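Local structure of ribonucleoside-diphosphate reductase subunit beta (Clostridium botulinum, 6ZJK) at residues A[133-147]-A[227-241]. The protein is the R2 subunit of a ribonucleotide reductase, whose di-iron centre probably generates the radical needed to reduce ribonucleoside diphosphates to deoxyribonucleotides. Residues are numbered along the deposited sequence; the frame is centred on the assembly and turned at random.
Sequences QTFQEEIHAQSYSYI and TSTIFKYINRDEVTH. With FE (Fe (III) ion), chain G; FE (Fe (III) ion), chain H.
With CG anti to the carbonyl carbon (chi1 -70°) and the chain extended beyond it, Gln136 reaches across to His241, whose NE2 donates to OE1 of Gln136 at 2.7 Å, nearly straight and in both the ring and the carbonyl plane. That bond helps fix the rotation of the His241 ring, while CG of Gln133 lies over one ring face, 3.5 Å from the centroid. His241 ND1, the other ring nitrogen, binds one iron at 2.4 Å. Glu137, bent at chi2 (-52°), bridges the metals, OE2 to this iron and OE1 to the other, which His140 ND1 also binds. The two antiparallel helices, 124-151 and 225-255, belong to the helical bundle of the ferritin-like fold, each carrying a Glu-x-x-His motif: Glu137 with His140, Glu238 with His241. Glu238 OE2 and Glu204 join His241 on the first iron, Asp107 joins His140 on the second, and a water bridges both. In the second shell, His140 NE2 donates to the anti lone pair of Asp237 OD2 at 2.9 Å, tilted from the ring plane; this bond could make the imidazole a stronger electron donor to its iron. Ile234 CG2 lies over a face of the same ring in a CH-pi contact, 3.7 Å from its centroid. Another water joins Gln136 NE2, Asp237 OD1 and Thr240 OG1. Beyond Ile234, the interface turns apolar: Tyr144 CE1 meets Phe231 CZ at 3.7 Å, the rings near parallel but slid apart, and Ile147 CG1 packs on Ile230 CD1.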
loop_
_atom_site.group_PDB
_atom_site.type_symbol
_atom_site.label_atom_id
_atom_site.label_comp_id
_atom_site.label_asym_id
_atom_site.label_seq_id
_atom_site.Cartn_x
_atom_site.Cartn_y
_atom_site.Cartn_z
ATOM N N GLN A 133 -1.419 -5.836 0.769
ATOM C CA GLN A 133 -0.292 -6.705 0.883
ATOM C C GLN A 133 0.948 -5.861 0.933
ATOM O O GLN A 133 1.735 -6.071 1.762
ATOM C CB GLN A 133 -0.203 -7.699 -0.262
ATOM C CG GLN A 133 0.885 -8.724 -0.147
ATOM C CD GLN A 133 0.972 -9.707 -1.292
ATOM O OE1 GLN A 133 0.111 -9.822 -2.136
ATOM N NE2 GLN A 133 2.049 -10.436 -1.306
ATOM N N THR A 134 1.091 -4.925 0.017
ATOM C CA THR A 134 2.278 -4.071 -0.027
ATOM C C THR A 134 2.512 -3.359 1.304
ATOM O O THR A 134 3.655 -3.268 1.784
ATOM C CB THR A 134 2.142 -3.045 -1.148
ATOM O OG1 THR A 134 2.030 -3.723 -2.398
ATOM C CG2 THR A 134 3.342 -2.132 -1.190
ATOM N N PHE A 135 1.439 -2.841 1.898
ATOM C CA PHE A 135 1.501 -2.203 3.208
ATOM C C PHE A 135 2.023 -3.168 4.272
ATOM O O PHE A 135 2.868 -2.795 5.093
ATOM C CB PHE A 135 0.099 -1.684 3.537
ATOM C CG PHE A 135 -0.176 -1.488 4.988
ATOM C CD1 PHE A 135 0.227 -0.325 5.638
ATOM C CD2 PHE A 135 -0.893 -2.434 5.701
ATOM C CE1 PHE A 135 -0.065 -0.120 6.978
ATOM C CE2 PHE A 135 -1.183 -2.246 7.046
ATOM C CZ PHE A 135 -0.769 -1.086 7.686
ATOM N N GLN A 136 1.562 -4.424 4.247
ATOM C CA GLN A 136 2.011 -5.435 5.211
ATOM C C GLN A 136 3.479 -5.783 5.029
ATOM O O GLN A 136 4.166 -6.071 6.017
ATOM C CB GLN A 136 1.171 -6.726 5.104
ATOM C CG GLN A 136 -0.265 -6.550 5.596
ATOM C CD GLN A 136 -1.126 -7.786 5.543
ATOM O OE1 GLN A 136 -0.739 -8.827 4.983
ATOM N NE2 GLN A 136 -2.314 -7.690 6.150
ATOM N N GLU A 137 3.975 -5.753 3.821
ATOM C CA GLU A 137 5.348 -6.016 3.548
ATOM C C GLU A 137 6.231 -4.869 4.114
ATOM O O GLU A 137 7.283 -5.124 4.611
ATOM C CB GLU A 137 5.617 -6.223 2.076
ATOM C CG GLU A 137 4.897 -7.337 1.329
ATOM C CD GLU A 137 4.945 -8.744 1.900
ATOM O OE1 GLU A 137 5.162 -8.944 3.042
ATOM O OE2 GLU A 137 4.700 -9.689 1.174
ATOM N N GLU A 138 5.771 -3.629 4.013
ATOM C CA GLU A 138 6.487 -2.517 4.636
ATOM C C GLU A 138 6.573 -2.694 6.146
ATOM O O GLU A 138 7.600 -2.368 6.764
ATOM C CB GLU A 138 5.835 -1.179 4.289
ATOM C CG GLU A 138 5.847 -0.807 2.808
ATOM C CD GLU A 138 7.190 -0.298 2.319
ATOM O OE1 GLU A 138 8.166 -0.280 3.102
ATOM O OE2 GLU A 138 7.272 0.111 1.139
ATOM N N ILE A 139 5.501 -3.189 6.765
ATOM C CA ILE A 139 5.530 -3.428 8.206
ATOM C C ILE A 139 6.520 -4.541 8.565
ATOM O O ILE A 139 7.210 -4.470 9.598
ATOM C CB ILE A 139 4.109 -3.696 8.720
ATOM C CG1 ILE A 139 3.298 -2.392 8.618
ATOM C CG2 ILE A 139 4.107 -4.204 10.154
ATOM C CD1 ILE A 139 1.988 -2.446 9.364
ATOM N N HIS A 140 6.674 -5.499 7.693
ATOM C CA HIS A 140 7.565 -6.620 7.917
ATOM C C HIS A 140 8.988 -6.131 7.909
ATOM O O HIS A 140 9.722 -6.395 8.774
ATOM C CB HIS A 140 7.356 -7.738 6.898
ATOM C CG HIS A 140 6.042 -8.444 7.040
ATOM N ND1 HIS A 140 5.513 -9.254 6.064
ATOM C CD2 HIS A 140 5.129 -8.396 8.022
ATOM C CE1 HIS A 140 4.340 -9.671 6.466
ATOM N NE2 HIS A 140 4.088 -9.170 7.645
ATOM N N ALA A 141 9.306 -5.377 6.908
ATOM C CA ALA A 141 10.652 -4.839 6.768
ATOM C C ALA A 141 11.024 -3.964 7.954
ATOM O O ALA A 141 12.173 -3.991 8.424
ATOM C CB ALA A 141 10.772 -4.068 5.453
ATOM N N GLN A 142 10.098 -3.213 8.508
ATOM C CA GLN A 142 10.349 -2.351 9.637
ATOM C C GLN A 142 10.555 -3.089 10.907
ATOM O O GLN A 142 11.289 -2.669 11.740
ATOM C CB GLN A 142 9.214 -1.372 9.850
ATOM C CG GLN A 142 9.490 -0.285 10.841
ATOM C CD GLN A 142 8.858 -0.529 12.130
ATOM O OE1 GLN A 142 7.823 -1.084 12.208
ATOM N NE2 GLN A 142 9.474 -0.111 13.143
ATOM N N SER A 143 9.836 -4.174 11.055
ATOM C CA SER A 143 10.003 -5.115 12.157
ATOM C C SER A 143 11.463 -5.508 12.339
ATOM O O SER A 143 11.866 -5.860 13.457
ATOM C CB SER A 143 9.143 -6.375 11.953
ATOM O OG SER A 143 9.690 -7.240 10.963
ATOM N N TYR A 144 12.149 -5.636 11.231
ATOM C CA TYR A 144 13.522 -6.068 11.234
ATOM C C TYR A 144 14.398 -4.935 11.755
ATOM O O TYR A 144 15.274 -5.170 12.496
ATOM C CB TYR A 144 14.010 -6.593 9.881
ATOM C CG TYR A 144 13.130 -7.668 9.244
ATOM C CD1 TYR A 144 12.558 -8.640 10.005
ATOM C CD2 TYR A 144 12.871 -7.676 7.910
ATOM C CE1 TYR A 144 11.761 -9.595 9.451
ATOM C CE2 TYR A 144 12.078 -8.636 7.349
ATOM C CZ TYR A 144 11.528 -9.581 8.127
ATOM O OH TYR A 144 10.726 -10.496 7.588
ATOM N N SER A 145 14.139 -3.714 11.337
ATOM C CA SER A 145 14.845 -2.558 11.884
ATOM C C SER A 145 14.630 -2.452 13.391
ATOM O O SER A 145 15.559 -2.115 14.139
ATOM C CB SER A 145 14.398 -1.272 11.180
ATOM O OG SER A 145 15.253 -0.960 10.084
ATOM N N TYR A 146 13.416 -2.709 13.824
ATOM C CA TYR A 146 13.081 -2.669 15.212
ATOM C C TYR A 146 13.833 -3.728 16.012
ATOM O O TYR A 146 14.275 -3.449 17.068
ATOM C CB TYR A 146 11.601 -2.805 15.437
ATOM C CG TYR A 146 11.178 -3.034 16.843
ATOM C CD1 TYR A 146 11.478 -2.164 17.821
ATOM C CD2 TYR A 146 10.429 -4.095 17.183
ATOM C CE1 TYR A 146 11.072 -2.362 19.090
ATOM C CE2 TYR A 146 10.014 -4.304 18.455
ATOM C CZ TYR A 146 10.351 -3.435 19.408
ATOM O OH TYR A 146 9.940 -3.632 20.665
ATOM N N ILE A 147 13.909 -4.950 15.513
ATOM C CA ILE A 147 14.672 -6.005 16.200
ATOM C C ILE A 147 16.144 -5.602 16.342
ATOM O O ILE A 147 16.719 -5.658 17.436
ATOM C CB ILE A 147 14.529 -7.358 15.480
ATOM C CG1 ILE A 147 13.105 -7.906 15.646
ATOM C CG2 ILE A 147 15.580 -8.373 16.000
ATOM C CD1 ILE A 147 12.775 -9.117 14.758
ATOM N N THR A 227 11.667 -12.309 19.567
ATOM C CA THR A 227 11.894 -12.266 18.128
ATOM C C THR A 227 11.023 -13.310 17.422
ATOM O O THR A 227 10.485 -13.057 16.336
ATOM C CB THR A 227 13.394 -12.461 17.868
ATOM O OG1 THR A 227 14.106 -11.297 18.339
ATOM C CG2 THR A 227 13.707 -12.665 16.406
ATOM N N SER A 228 10.816 -14.457 18.063
ATOM C CA SER A 228 9.994 -15.488 17.454
ATOM C C SER A 228 8.531 -15.047 17.422
ATOM O O SER A 228 7.846 -15.247 16.416
ATOM C CB SER A 228 10.191 -16.803 18.213
ATOM O OG SER A 228 9.123 -17.705 18.018
ATOM N N THR A 229 8.057 -14.373 18.479
ATOM C CA THR A 229 6.700 -13.822 18.474
ATOM C C THR A 229 6.475 -12.875 17.295
ATOM O O THR A 229 5.451 -12.967 16.603
ATOM C CB THR A 229 6.399 -13.138 19.808
ATOM O OG1 THR A 229 6.459 -14.129 20.846
ATOM C CG2 THR A 229 5.013 -12.536 19.794
ATOM N N ILE A 230 7.422 -11.972 17.030
ATOM C CA ILE A 230 7.310 -11.144 15.831
ATOM C C ILE A 230 7.179 -12.019 14.579
ATOM O O ILE A 230 6.335 -11.749 13.715
ATOM C CB ILE A 230 8.500 -10.172 15.728
ATOM C CG1 ILE A 230 8.386 -9.093 16.803
ATOM C CG2 ILE A 230 8.562 -9.516 14.361
ATOM C CD1 ILE A 230 9.587 -8.103 16.846
ATOM N N PHE A 231 7.970 -13.106 14.475
ATOM C CA PHE A 231 7.889 -13.914 13.261
ATOM C C PHE A 231 6.570 -14.682 13.155
ATOM O O PHE A 231 6.144 -14.978 12.039
ATOM C CB PHE A 231 9.107 -14.854 13.131
ATOM C CG PHE A 231 10.298 -14.167 12.506
ATOM C CD1 PHE A 231 10.338 -13.956 11.126
ATOM C CD2 PHE A 231 11.323 -13.637 13.297
ATOM C CE1 PHE A 231 11.405 -13.257 10.532
ATOM C CE2 PHE A 231 12.406 -12.941 12.716
ATOM C CZ PHE A 231 12.443 -12.749 11.334
ATOM N N LYS A 232 5.904 -14.999 14.271
ATOM C CA LYS A 232 4.568 -15.587 14.180
ATOM C C LYS A 232 3.579 -14.619 13.541
ATOM O O LYS A 232 2.683 -15.039 12.795
ATOM C CB LYS A 232 4.064 -16.011 15.559
ATOM C CG LYS A 232 4.791 -17.209 16.162
ATOM C CD LYS A 232 4.300 -17.441 17.577
ATOM C CE LYS A 232 5.012 -18.594 18.237
ATOM N NZ LYS A 232 4.452 -18.908 19.587
ATOM N N TYR A 233 3.703 -13.317 13.837
ATOM C CA TYR A 233 2.797 -12.358 13.213
ATOM C C TYR A 233 3.059 -12.248 11.719
ATOM O O TYR A 233 2.116 -12.189 10.914
ATOM C CB TYR A 233 2.926 -10.986 13.889
ATOM C CG TYR A 233 2.150 -10.881 15.174
ATOM C CD1 TYR A 233 0.788 -10.556 15.160
ATOM C CD2 TYR A 233 2.757 -11.118 16.395
ATOM C CE1 TYR A 233 0.066 -10.461 16.332
ATOM C CE2 TYR A 233 2.046 -11.017 17.580
ATOM C CZ TYR A 233 0.700 -10.679 17.542
ATOM O OH TYR A 233 -0.017 -10.584 18.717
ATOM N N ILE A 234 4.303 -12.308 11.351
ATOM C CA ILE A 234 4.663 -12.243 9.973
ATOM C C ILE A 234 4.152 -13.490 9.256
ATOM O O ILE A 234 3.707 -13.405 8.182
ATOM C CB ILE A 234 6.160 -12.153 9.795
ATOM C CG1 ILE A 234 6.728 -10.909 10.484
ATOM C CG2 ILE A 234 6.540 -12.096 8.358
ATOM C CD1 ILE A 234 8.131 -10.621 10.081
ATOM N N ASN A 235 4.280 -14.638 9.899
ATOM C CA ASN A 235 3.841 -15.926 9.377
ATOM C C ASN A 235 2.332 -15.825 9.110
ATOM O O ASN A 235 1.934 -16.113 8.081
ATOM C CB ASN A 235 4.149 -17.021 10.379
ATOM C CG ASN A 235 4.196 -18.419 9.771
ATOM O OD1 ASN A 235 3.704 -18.682 8.710
ATOM N ND2 ASN A 235 4.831 -19.288 10.479
ATOM N N ARG A 236 1.562 -15.377 10.076
ATOM C CA ARG A 236 0.159 -15.150 9.909
ATOM C C ARG A 236 -0.184 -14.332 8.648
ATOM O O ARG A 236 -0.939 -14.782 7.846
ATOM C CB ARG A 236 -0.427 -14.557 11.127
ATOM C CG ARG A 236 -1.920 -14.455 11.075
ATOM C CD ARG A 236 -2.487 -13.974 12.359
ATOM N NE ARG A 236 -2.241 -12.573 12.612
ATOM C CZ ARG A 236 -2.716 -11.935 13.649
ATOM N NH1 ARG A 236 -3.454 -12.547 14.483
ATOM N NH2 ARG A 236 -2.466 -10.689 13.851
ATOM N N ASP A 237 0.460 -13.206 8.427
ATOM C CA ASP A 237 0.236 -12.446 7.257
ATOM C C ASP A 237 0.633 -13.260 6.036
ATOM O O ASP A 237 -0.036 -13.262 5.092
ATOM C CB ASP A 237 1.040 -11.131 7.222
ATOM C CG ASP A 237 0.568 -10.066 8.209
ATOM O OD1 ASP A 237 -0.464 -10.125 8.817
ATOM O OD2 ASP A 237 1.312 -9.141 8.397
ATOM N N GLU A 238 1.734 -13.980 6.067
ATOM C CA GLU A 238 2.172 -14.750 4.939
ATOM C C GLU A 238 1.163 -15.788 4.432
ATOM O O GLU A 238 1.071 -16.021 3.311
ATOM C CB GLU A 238 3.517 -15.388 5.226
ATOM C CG GLU A 238 4.255 -15.850 4.029
ATOM C CD GLU A 238 4.944 -14.731 3.291
ATOM O OE1 GLU A 238 6.010 -14.258 3.651
ATOM O OE2 GLU A 238 4.397 -14.237 2.364
ATOM N N VAL A 239 0.430 -16.398 5.311
ATOM C CA VAL A 239 -0.592 -17.323 4.933
ATOM C C VAL A 239 -1.620 -16.686 4.019
ATOM O O VAL A 239 -1.943 -17.240 3.045
ATOM C CB VAL A 239 -1.274 -17.911 6.138
ATOM C CG1 VAL A 239 -2.491 -18.661 5.703
ATOM C CG2 VAL A 239 -0.315 -18.847 6.803
ATOM N N THR A 240 -2.041 -15.473 4.332
ATOM C CA THR A 240 -2.967 -14.718 3.546
ATOM C C THR A 240 -2.374 -14.329 2.230
ATOM O O THR A 240 -3.043 -14.317 1.274
ATOM C CB THR A 240 -3.543 -13.519 4.302
ATOM O OG1 THR A 240 -2.586 -12.487 4.439
ATOM C CG2 THR A 240 -3.955 -13.903 5.611
ATOM N N HIS A 241 -1.083 -14.085 2.164
ATOM C CA HIS A 241 -0.470 -13.715 0.891
ATOM C C HIS A 241 -0.401 -14.913 -0.045
ATOM O O HIS A 241 -0.445 -14.786 -1.209
ATOM C CB HIS A 241 0.920 -13.123 1.036
ATOM C CG HIS A 241 0.999 -11.888 1.883
ATOM N ND1 HIS A 241 2.152 -11.174 2.023
ATOM C CD2 HIS A 241 0.070 -11.242 2.611
ATOM C CE1 HIS A 241 1.937 -10.160 2.822
ATOM N NE2 HIS A 241 0.690 -10.194 3.217
HETATM FE FE FE G . 4.478 -11.727 1.944
HETATM FE FE FE H . 6.441 -10.328 4.176
HETATM O O HOH W 1 -2.918 -10.673 6.903
HETATM O O HOH W 2 4.450 -11.689 4.103
#